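Resiniferatoxin-binding, phosphotriesterase-related protein (Rhodobacter sphaeroides 2.4.1, PDB 3K2G) probably acts as a zinc-dependent hydrolase of phosphate esters, holding two zinc ions in the active site of a TIM barrel. Local coordinates at residues S67-R70 against F74-K77; D262-D267 against Y319-K324; F268-Q273 against D304-M309. All blocks are in the same frame, centred on the assembly; numbering follows the deposited sequence.

Contact 1: residues S67-R70 against F74-K77; sequences SELR and FVNK
Leu-69 turns CG beside its backbone N (chi1 -68°) and carries CD1 straight on from CA (chi2 -178°), which leaves CD2 as the branch that reaches Val-75 and Asn-76. Val-75 sets CG1 between its backbone N and carbonyl carbon (chi1 73°), so this methyl faces the leucine. This is a local helix-to-loop contact within the phosphotriesterase-family TIM barrel. Leu-69 of helix 66-70 packs on the loop after the helix, which includes a 3-10 segment ending at Val-75. The contact is small and made by carbon-to-carbon approaches, with no hydrogen bond across it. Leu-69 and Val-75 approach at about a right angle, with one methyl of each in touch: Leu-69 CD2 lies 3.9 Å from Val-75 CG1. All three touching residues are buried.

Phe-74 points its CB away from the helix, and its ring touches the bound dithiol and packs near Tyr-270. On the helix side, Glu-68 OE2 forms a salt bridge with Lys-324 of the second subunit, and Ser-67 OG is hydrogen-bonded to Asn-317 ND2 of that subunit. The contact therefore joins a wall of the ligand pocket to the subunit interface. At its centre one methyl serves two partners, since the same Leu-69 CD2 also rests on Asn-76 CB at 3.6 Å.

Contact 2: residues D262-D267 against Y319-K324; sequences DMIGMD and YAFVTK
Ile-264 and Val-322 make the closest contact between side chains here: Ile-264 CB lies 3.7 Å from Val-322 CG2. The same valine methyl also meets Ile-264 CG2, at 3.8 Å, and so sits against the branch point of the isoleucine. The two side chains cross at about a right angle. Val-322 holds CG1 anti to its backbone N (chi1 165°), and this puts CG2 beside the N, on the flank that meets the isoleucine. Ile-264 starts toward the helix, but its longer arm, CG1 and CD1, leads away. The touching is done by CB and the short branch CG2.

Phe-321 has CG anti to the backbone N (chi1 -173°). Its CB points toward the loop, and the CD2-CE2 side of the ring makes the contact. Ile-264 CG2 meets this ring at the edge, near its plane, 4.2 Å from CD2. Next to it, Gly-265 CA approaches Phe-321 CE2 obliquely at 3.6 Å. At Gly-265 the ring lies against backbone with no side chain in between. That backbone is a type II beta turn from Met-263 to Met-266, with Gly-265 in its third position at a positive phi (95°). The turn is closed by Met-266 N bonding to Met-263 O at 2.9 Å. In the other segment, Ala-320 is at the N-cap position, and its O accepts a bond from Lys-324 N at 2.9 Å.

The contact joins the loop after strand 258-261 to the first turn of helix 321-332. Helix 280-292 packs against both sides, with Asp-280 touching Ile-264 and Phe-321 and taking a hydrogen bond from Gly-265 N. Ile-264 is also tied by backbone bonding to Ser-302, just past strand 299-301.

Contact 3: residues F268-Q273 against D304-M309; sequences FFYADQ and DVFVKM. With ZN (zinc ion), chain I; DTV ((2S,3S)-1,4-dimercaptobutane-2,3-diol), chain K.
A water held by a zinc ion at 2.0 Å donates a hydrogen bond of 3.0 Å to Asp-304 OD2, two residues before Phe-306, whose ring meets Tyr-270 across the contact. Asp-304 OD1 binds the same zinc at 2.3 Å, so the carboxylate uses one oxygen for the metal and the other for the metal's water. His-34, His-36 and Glu-177 complete this zinc site.

Tyr-270 and Phe-306 come from opposite directions. The tyrosine OH arrives at the edge of the Phe-306 ring, in its plane, 3.4 Å from Phe-306 CZ. It is also in plane at the edge of the Phe-268 ring. The hydroxyl is thus buried between two phenyl edges, and no hydrogen-bond partner for it is found in the model. Phe-306 also touches the bound dithiol, with Phe-306 CE1 3.4 Å from the ligand O2. Val-307 CG1 lies above one face of the Phe-306 ring, toward its rim.

Phe-268 and Met-309, a selenomethionine, form the second half of the contact. In Met-309, chi1 (72°) and an extended chi2 bring SE over the face of the Phe-268 ring, 4.7 Å from its centroid and 21° off the normal. It is a Met-aromatic contact at some distance. The bend at chi3 (-79°) sets the methyl closer, with Met-309 CE 3.5 Å from Phe-268 CE1.

Phe-306, from the loop after strand 299-301, lines the ligand pocket, and Tyr-270 of strand 269-270 stands behind it, against the ring edge. A zinc-binding aspartate just past the last barrel strand is characteristic of the binuclear metal centre of the phosphotriesterase family.

Contact 1 comes first along the chain. Both segments of contact 3 then fall between those of contact 2, and 262-267 runs directly into 268-273. Contacts 1 and 3 have centres 8 Å apart and touch: Arg-70 O and Phe-269 N probably form a hydrogen bond, and Phe-74 packs on Phe-306. Contacts 2 and 3 are 13 Å apart between centres and meet where Tyr-319 packs on Val-305. Contacts 1 and 2, 19 Å apart between centres, do not touch within the chain, but Glu-68 of contact 1 forms a salt bridge with Lys-324 of contact 2 in the second subunit. Contact 3 therefore links the loops after strands 258-261 and 299-301 to helix 66-70.

Contact 1: residues S67-R70 against F74-K77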
loop_
_atom_site.group_PDB
_atom_site.type_symbol
_atom_site.label_atom_id
_atom_site.label_comp_id
_atom_site.label_asym_id
_atom_site.label_seq_id
_atom_site.Cartn_x
_atom_site.Cartn_y
_atom_site.Cartn_z
ATOM N N SER B 67 7.187 13.732 30.112
ATOM C CA SER B 67 7.231 12.473 29.376
ATOM C C SER B 67 6.072 11.574 29.801
ATOM O O SER B 67 5.313 11.088 28.958
ATOM C CB SER B 67 8.558 11.749 29.614
ATOM O OG SER B 67 8.542 10.473 28.992
ATOM N N GLU B 68 5.935 11.360 31.109
ATOM C CA GLU B 68 4.860 10.527 31.637
ATOM C C GLU B 68 3.488 11.081 31.241
ATOM O O GLU B 68 2.596 10.321 30.864
ATOM C CB GLU B 68 4.949 10.420 33.168
ATOM C CG GLU B 68 6.023 9.467 33.702
ATOM C CD GLU B 68 5.863 8.041 33.197
ATOM O OE1 GLU B 68 4.735 7.508 33.230
ATOM O OE2 GLU B 68 6.871 7.446 32.772
ATOM N N LEU B 69 3.322 12.401 31.320
ATOM C CA LEU B 69 2.047 13.023 30.964
ATOM C C LEU B 69 1.679 12.780 29.508
ATOM O O LEU B 69 0.515 12.513 29.197
ATOM C CB LEU B 69 2.076 14.531 31.237
ATOM C CG LEU B 69 2.146 14.934 32.708
ATOM C CD1 LEU B 69 2.122 16.450 32.812
ATOM C CD2 LEU B 69 0.973 14.327 33.467
ATOM N N ARG B 70 2.665 12.861 28.617
ATOM C CA ARG B 70 2.408 12.635 27.198
ATOM C C ARG B 70 1.866 11.224 26.912
ATOM O O ARG B 70 1.242 10.994 25.873
ATOM C CB ARG B 70 3.683 12.880 26.370
ATOM C CG ARG B 70 4.134 14.347 26.320
ATOM C CD ARG B 70 5.228 14.562 25.275
ATOM N NE ARG B 70 6.503 13.929 25.620
ATOM C CZ ARG B 70 7.468 14.510 26.331
ATOM N NH1 ARG B 70 7.318 15.749 26.783
ATOM N NH2 ARG B 70 8.594 13.854 26.585
ATOM N N PHE B 74 -4.727 12.640 30.549
ATOM C CA PHE B 74 -5.836 12.719 31.491
ATOM C C PHE B 74 -5.569 12.190 32.889
ATOM O O PHE B 74 -6.485 12.114 33.705
ATOM C CB PHE B 74 -7.061 12.015 30.912
ATOM C CG PHE B 74 -7.613 12.680 29.688
ATOM C CD1 PHE B 74 -7.808 14.058 29.658
ATOM C CD2 PHE B 74 -7.979 11.927 28.582
ATOM C CE1 PHE B 74 -8.358 14.676 28.538
ATOM C CE2 PHE B 74 -8.530 12.536 27.458
ATOM C CZ PHE B 74 -8.724 13.912 27.438
ATOM N N VAL B 75 -4.324 11.825 33.172
ATOM C CA VAL B 75 -3.983 11.317 34.496
ATOM C C VAL B 75 -3.792 12.471 35.478
ATOM O O VAL B 75 -4.003 12.308 36.679
ATOM C CB VAL B 75 -2.668 10.499 34.477
ATOM C CG1 VAL B 75 -1.479 11.425 34.305
ATOM C CG2 VAL B 75 -2.529 9.708 35.765
ATOM N N ASN B 76 -3.410 13.633 34.950
ATOM C CA ASN B 76 -3.128 14.824 35.756
ATOM C C ASN B 76 -4.314 15.773 35.920
ATOM O O ASN B 76 -4.817 16.326 34.942
ATOM C CB ASN B 76 -1.954 15.590 35.128
ATOM C CG ASN B 76 -1.276 16.535 36.102
ATOM O OD1 ASN B 76 -0.490 16.110 36.952
ATOM N ND2 ASN B 76 -1.576 17.822 35.986
ATOM N N LYS B 77 -4.744 15.977 37.164
ATOM C CA LYS B 77 -5.868 16.866 37.452
ATOM C C LYS B 77 -5.582 18.323 37.093
ATOM O O LYS B 77 -6.461 19.036 36.613
ATOM C CB LYS B 77 -6.250 16.783 38.937
ATOM C CG LYS B 77 -6.870 15.462 39.355
ATOM C CD LYS B 77 -7.221 15.467 40.838
ATOM C CE LYS B 77 -7.854 14.152 41.262
ATOM N NZ LYS B 77 -8.206 14.151 42.710
#

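Contact 2: residues D262-D267 against Y319-K324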
loop_
_atom_site.group_PDB
_atom_site.type_symbol
_atom_site.label_atom_id
_atom_site.label_comp_id
_atom_site.label_asym_id
_atom_site.label_seq_id
_atom_site.Cartn_x
_atom_site.Cartn_y
_atom_site.Cartn_z
ATOM N N ASP B 262 -7.790 19.289 13.132
ATOM C CA ASP B 262 -7.597 20.150 14.291
ATOM C C ASP B 262 -6.669 19.582 15.358
ATOM O O ASP B 262 -6.635 20.095 16.470
ATOM C CB ASP B 262 -8.957 20.447 14.934
ATOM C CG ASP B 262 -9.857 19.220 14.994
ATOM O OD1 ASP B 262 -9.387 18.146 15.429
ATOM O OD2 ASP B 262 -11.041 19.334 14.609
HETATM N N MSE B 263 -5.919 18.535 15.035
HETATM C CA MSE B 263 -5.028 17.941 16.027
HETATM C C MSE B 263 -3.553 18.091 15.684
HETATM O O MSE B 263 -2.701 17.359 16.197
HETATM C CB MSE B 263 -5.391 16.470 16.230
HETATM C CG MSE B 263 -6.740 16.307 16.919
HETATM SE SE MSE B 263 -7.615 14.596 16.746
HETATM C CE MSE B 263 -6.220 13.470 17.517
ATOM N N ILE B 264 -3.261 19.059 14.825
ATOM C CA ILE B 264 -1.893 19.335 14.416
ATOM C C ILE B 264 -1.019 19.619 15.626
ATOM O O ILE B 264 -1.319 20.515 16.419
ATOM C CB ILE B 264 -1.814 20.573 13.518
ATOM C CG1 ILE B 264 -2.661 20.362 12.261
ATOM C CG2 ILE B 264 -0.355 20.882 13.201
ATOM C CD1 ILE B 264 -2.256 19.170 11.435
ATOM N N GLY B 265 0.069 18.873 15.755
ATOM C CA GLY B 265 0.971 19.087 16.872
ATOM C C GLY B 265 0.697 18.176 18.052
ATOM O O GLY B 265 1.571 17.996 18.908
HETATM N N MSE B 266 -0.509 17.608 18.103
HETATM C CA MSE B 266 -0.896 16.704 19.193
HETATM C C MSE B 266 -0.372 15.306 18.924
HETATM O O MSE B 266 -0.804 14.636 17.986
HETATM C CB MSE B 266 -2.421 16.646 19.349
HETATM C CG MSE B 266 -2.966 15.602 20.354
HETATM SE SE MSE B 266 -4.866 15.808 20.491
HETATM C CE MSE B 266 -5.596 13.969 20.404
ATOM N N ASP B 267 0.551 14.863 19.766
ATOM C CA ASP B 267 1.146 13.548 19.601
ATOM C C ASP B 267 1.044 12.684 20.853
ATOM O O ASP B 267 1.893 11.820 21.079
ATOM C CB ASP B 267 2.615 13.711 19.204
ATOM C CG ASP B 267 3.442 14.392 20.285
ATOM O OD1 ASP B 267 2.892 15.231 21.033
ATOM O OD2 ASP B 267 4.653 14.094 20.377
ATOM N N TYR B 319 -0.599 28.194 20.419
ATOM C CA TYR B 319 -1.527 28.526 19.333
ATOM C C TYR B 319 -0.850 29.008 18.053
ATOM O O TYR B 319 -1.535 29.283 17.071
ATOM C CB TYR B 319 -2.507 29.624 19.775
ATOM C CG TYR B 319 -3.359 29.288 20.973
ATOM C CD1 TYR B 319 -4.374 28.337 20.892
ATOM C CD2 TYR B 319 -3.130 29.905 22.206
ATOM C CE1 TYR B 319 -5.144 28.004 22.013
ATOM C CE2 TYR B 319 -3.888 29.577 23.330
ATOM C CZ TYR B 319 -4.889 28.628 23.227
ATOM O OH TYR B 319 -5.630 28.302 24.338
ATOM N N ALA B 320 0.475 29.125 18.051
ATOM C CA ALA B 320 1.175 29.597 16.854
ATOM C C ALA B 320 1.939 28.493 16.129
ATOM O O ALA B 320 2.671 28.757 15.176
ATOM C CB ALA B 320 2.131 30.729 17.222
ATOM N N PHE B 321 1.751 27.257 16.575
ATOM C CA PHE B 321 2.443 26.111 15.999
ATOM C C PHE B 321 2.034 25.805 14.554
ATOM O O PHE B 321 2.883 25.614 13.689
ATOM C CB PHE B 321 2.209 24.884 16.886
ATOM C CG PHE B 321 3.004 23.682 16.477
ATOM C CD1 PHE B 321 4.356 23.584 16.796
ATOM C CD2 PHE B 321 2.405 22.651 15.760
ATOM C CE1 PHE B 321 5.101 22.475 16.407
ATOM C CE2 PHE B 321 3.139 21.540 15.363
ATOM C CZ PHE B 321 4.492 21.451 15.691
ATOM N N VAL B 322 0.735 25.749 14.290
ATOM C CA VAL B 322 0.275 25.460 12.938
ATOM C C VAL B 322 0.896 26.435 11.944
ATOM O O VAL B 322 1.456 26.027 10.925
ATOM C CB VAL B 322 -1.264 25.536 12.848
ATOM C CG1 VAL B 322 -1.712 25.596 11.389
ATOM C CG2 VAL B 322 -1.870 24.311 13.516
ATOM N N THR B 323 0.817 27.721 12.271
ATOM C CA THR B 323 1.347 28.782 11.417
ATOM C C THR B 323 2.860 28.800 11.268
ATOM O O THR B 323 3.381 28.954 10.164
ATOM C CB THR B 323 0.942 30.174 11.942
ATOM O OG1 THR B 323 -0.482 30.254 12.048
ATOM C CG2 THR B 323 1.431 31.254 10.993
ATOM N N LYS B 324 3.562 28.652 12.384
ATOM C CA LYS B 324 5.017 28.711 12.375
ATOM C C LYS B 324 5.725 27.421 11.978
ATOM O O LYS B 324 6.788 27.454 11.354
ATOM C CB LYS B 324 5.508 29.151 13.757
ATOM C CG LYS B 324 6.961 29.612 13.791
ATOM C CD LYS B 324 7.497 29.677 15.218
ATOM C CE LYS B 324 6.633 30.534 16.125
ATOM N NZ LYS B 324 7.198 30.555 17.503
#

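Contact 3: residues F268-Q273 against D304-M309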
loop_
_atom_site.group_PDB
_atom_site.type_symbol
_atom_site.label_atom_id
_atom_site.label_comp_id
_atom_site.label_asym_id
_atom_site.label_seq_id
_atom_site.Cartn_x
_atom_site.Cartn_y
_atom_site.Cartn_z
ATOM N N PHE B 268 0.006 12.904 21.656
ATOM C CA PHE B 268 -0.170 12.135 22.884
ATOM C C PHE B 268 -0.742 10.744 22.643
ATOM O O PHE B 268 -1.300 10.456 21.581
ATOM C CB PHE B 268 -1.123 12.850 23.850
ATOM C CG PHE B 268 -0.872 14.322 23.992
ATOM C CD1 PHE B 268 0.423 14.823 24.087
ATOM C CD2 PHE B 268 -1.942 15.209 24.076
ATOM C CE1 PHE B 268 0.649 16.194 24.264
ATOM C CE2 PHE B 268 -1.728 16.578 24.255
ATOM C CZ PHE B 268 -0.433 17.069 24.350
ATOM N N PHE B 269 -0.585 9.888 23.649
ATOM C CA PHE B 269 -1.153 8.549 23.629
ATOM C C PHE B 269 -2.210 8.607 24.726
ATOM O O PHE B 269 -1.894 8.892 25.880
ATOM C CB PHE B 269 -0.125 7.478 23.993
ATOM C CG PHE B 269 -0.717 6.096 24.093
ATOM C CD1 PHE B 269 -1.200 5.453 22.957
ATOM C CD2 PHE B 269 -0.843 5.462 25.328
ATOM C CE1 PHE B 269 -1.808 4.196 23.046
ATOM C CE2 PHE B 269 -1.447 4.207 25.430
ATOM C CZ PHE B 269 -1.932 3.573 24.286
ATOM N N TYR B 270 -3.464 8.360 24.375
ATOM C CA TYR B 270 -4.532 8.406 25.361
ATOM C C TYR B 270 -4.747 7.047 26.017
ATOM O O TYR B 270 -5.503 6.211 25.517
ATOM C CB TYR B 270 -5.819 8.910 24.703
ATOM C CG TYR B 270 -5.752 10.381 24.376
ATOM C CD1 TYR B 270 -5.754 11.337 25.393
ATOM C CD2 TYR B 270 -5.636 10.822 23.061
ATOM C CE1 TYR B 270 -5.638 12.692 25.113
ATOM C CE2 TYR B 270 -5.518 12.180 22.770
ATOM C CZ TYR B 270 -5.518 13.109 23.804
ATOM O OH TYR B 270 -5.387 14.455 23.546
ATOM N N ALA B 271 -4.066 6.845 27.145
ATOM C CA ALA B 271 -4.126 5.592 27.894
ATOM C C ALA B 271 -5.542 5.067 28.084
ATOM O O ALA B 271 -5.792 3.869 27.942
ATOM C CB ALA B 271 -3.452 5.768 29.249
ATOM N N ASP B 272 -6.458 5.972 28.412
ATOM C CA ASP B 272 -7.861 5.631 28.631
ATOM C C ASP B 272 -8.485 4.901 27.448
ATOM O O ASP B 272 -9.043 3.811 27.596
ATOM C CB ASP B 272 -8.668 6.905 28.913
ATOM C CG ASP B 272 -8.435 7.995 27.865
ATOM O OD1 ASP B 272 -7.315 8.555 27.823
ATOM O OD2 ASP B 272 -9.369 8.290 27.082
ATOM N N GLN B 273 -8.387 5.518 26.275
ATOM C CA GLN B 273 -8.947 4.967 25.048
ATOM C C GLN B 273 -8.008 3.964 24.395
ATOM O O GLN B 273 -8.440 3.119 23.611
ATOM C CB GLN B 273 -9.213 6.091 24.044
ATOM C CG GLN B 273 -10.277 7.101 24.433
ATOM C CD GLN B 273 -10.104 8.412 23.675
ATOM O OE1 GLN B 273 -9.307 9.267 24.068
ATOM N NE2 GLN B 273 -10.829 8.563 22.569
ATOM N N ASP B 304 -6.585 22.358 18.464
ATOM C CA ASP B 304 -7.516 21.849 19.464
ATOM C C ASP B 304 -6.853 21.889 20.846
ATOM O O ASP B 304 -6.898 20.920 21.610
ATOM C CB ASP B 304 -7.979 20.419 19.163
ATOM C CG ASP B 304 -9.106 19.976 20.088
ATOM O OD1 ASP B 304 -9.811 20.865 20.611
ATOM O OD2 ASP B 304 -9.304 18.758 20.289
ATOM N N VAL B 305 -6.208 23.007 21.147
ATOM C CA VAL B 305 -5.594 23.188 22.458
ATOM C C VAL B 305 -6.747 23.019 23.445
ATOM O O VAL B 305 -7.745 23.738 23.356
ATOM C CB VAL B 305 -5.017 24.604 22.612
ATOM C CG1 VAL B 305 -4.673 24.868 24.070
ATOM C CG2 VAL B 305 -3.783 24.760 21.733
ATOM N N PHE B 306 -6.630 22.067 24.368
ATOM C CA PHE B 306 -7.702 21.842 25.328
ATOM C C PHE B 306 -7.234 21.441 26.722
ATOM O O PHE B 306 -8.052 21.127 27.577
ATOM C CB PHE B 306 -8.699 20.805 24.776
ATOM C CG PHE B 306 -8.241 19.383 24.896
ATOM C CD1 PHE B 306 -8.807 18.535 25.847
ATOM C CD2 PHE B 306 -7.260 18.882 24.052
ATOM C CE1 PHE B 306 -8.397 17.210 25.957
ATOM C CE2 PHE B 306 -6.838 17.558 24.152
ATOM C CZ PHE B 306 -7.410 16.720 25.107
ATOM N N VAL B 307 -5.920 21.442 26.937
ATOM C CA VAL B 307 -5.331 21.122 28.241
ATOM C C VAL B 307 -4.083 21.981 28.418
ATOM O O VAL B 307 -3.456 22.379 27.438
ATOM C CB VAL B 307 -4.933 19.629 28.370
ATOM C CG1 VAL B 307 -6.185 18.746 28.380
ATOM C CG2 VAL B 307 -4.008 19.231 27.233
ATOM N N LYS B 308 -3.727 22.266 29.668
ATOM C CA LYS B 308 -2.565 23.096 29.965
ATOM C C LYS B 308 -1.267 22.679 29.279
ATOM O O LYS B 308 -0.519 23.534 28.797
ATOM C CB LYS B 308 -2.307 23.150 31.477
ATOM C CG LYS B 308 -3.361 23.886 32.293
ATOM C CD LYS B 308 -2.804 24.265 33.663
ATOM C CE LYS B 308 -3.837 25.004 34.522
ATOM N NZ LYS B 308 -4.951 24.108 34.941
HETATM N N MSE B 309 -0.998 21.376 29.226
HETATM C CA MSE B 309 0.256 20.916 28.637
HETATM C C MSE B 309 0.413 21.209 27.154
HETATM O O MSE B 309 1.479 20.993 26.591
HETATM C CB MSE B 309 0.487 19.419 28.912
HETATM C CG MSE B 309 -0.382 18.451 28.153
HETATM SE SE MSE B 309 0.054 16.616 28.702
HETATM C CE MSE B 309 1.698 16.332 27.636
HETATM ZN ZN ZN I . -12.113 20.735 20.852
HETATM S S1 DTV K . -12.923 12.994 24.158
HETATM C C1 DTV K . -13.342 14.778 24.473
HETATM C C2 DTV K . -12.513 15.412 25.590
HETATM O O2 DTV K . -11.146 15.353 25.210
HETATM C C3 DTV K . -12.923 16.880 25.803
HETATM O O3 DTV K . -12.676 17.612 24.626
HETATM C C4 DTV K . -12.146 17.544 26.941
HETATM S S4 DTV K . -13.162 18.721 27.872
HETATM O O HOH W 1 -12.193 18.793 21.121
#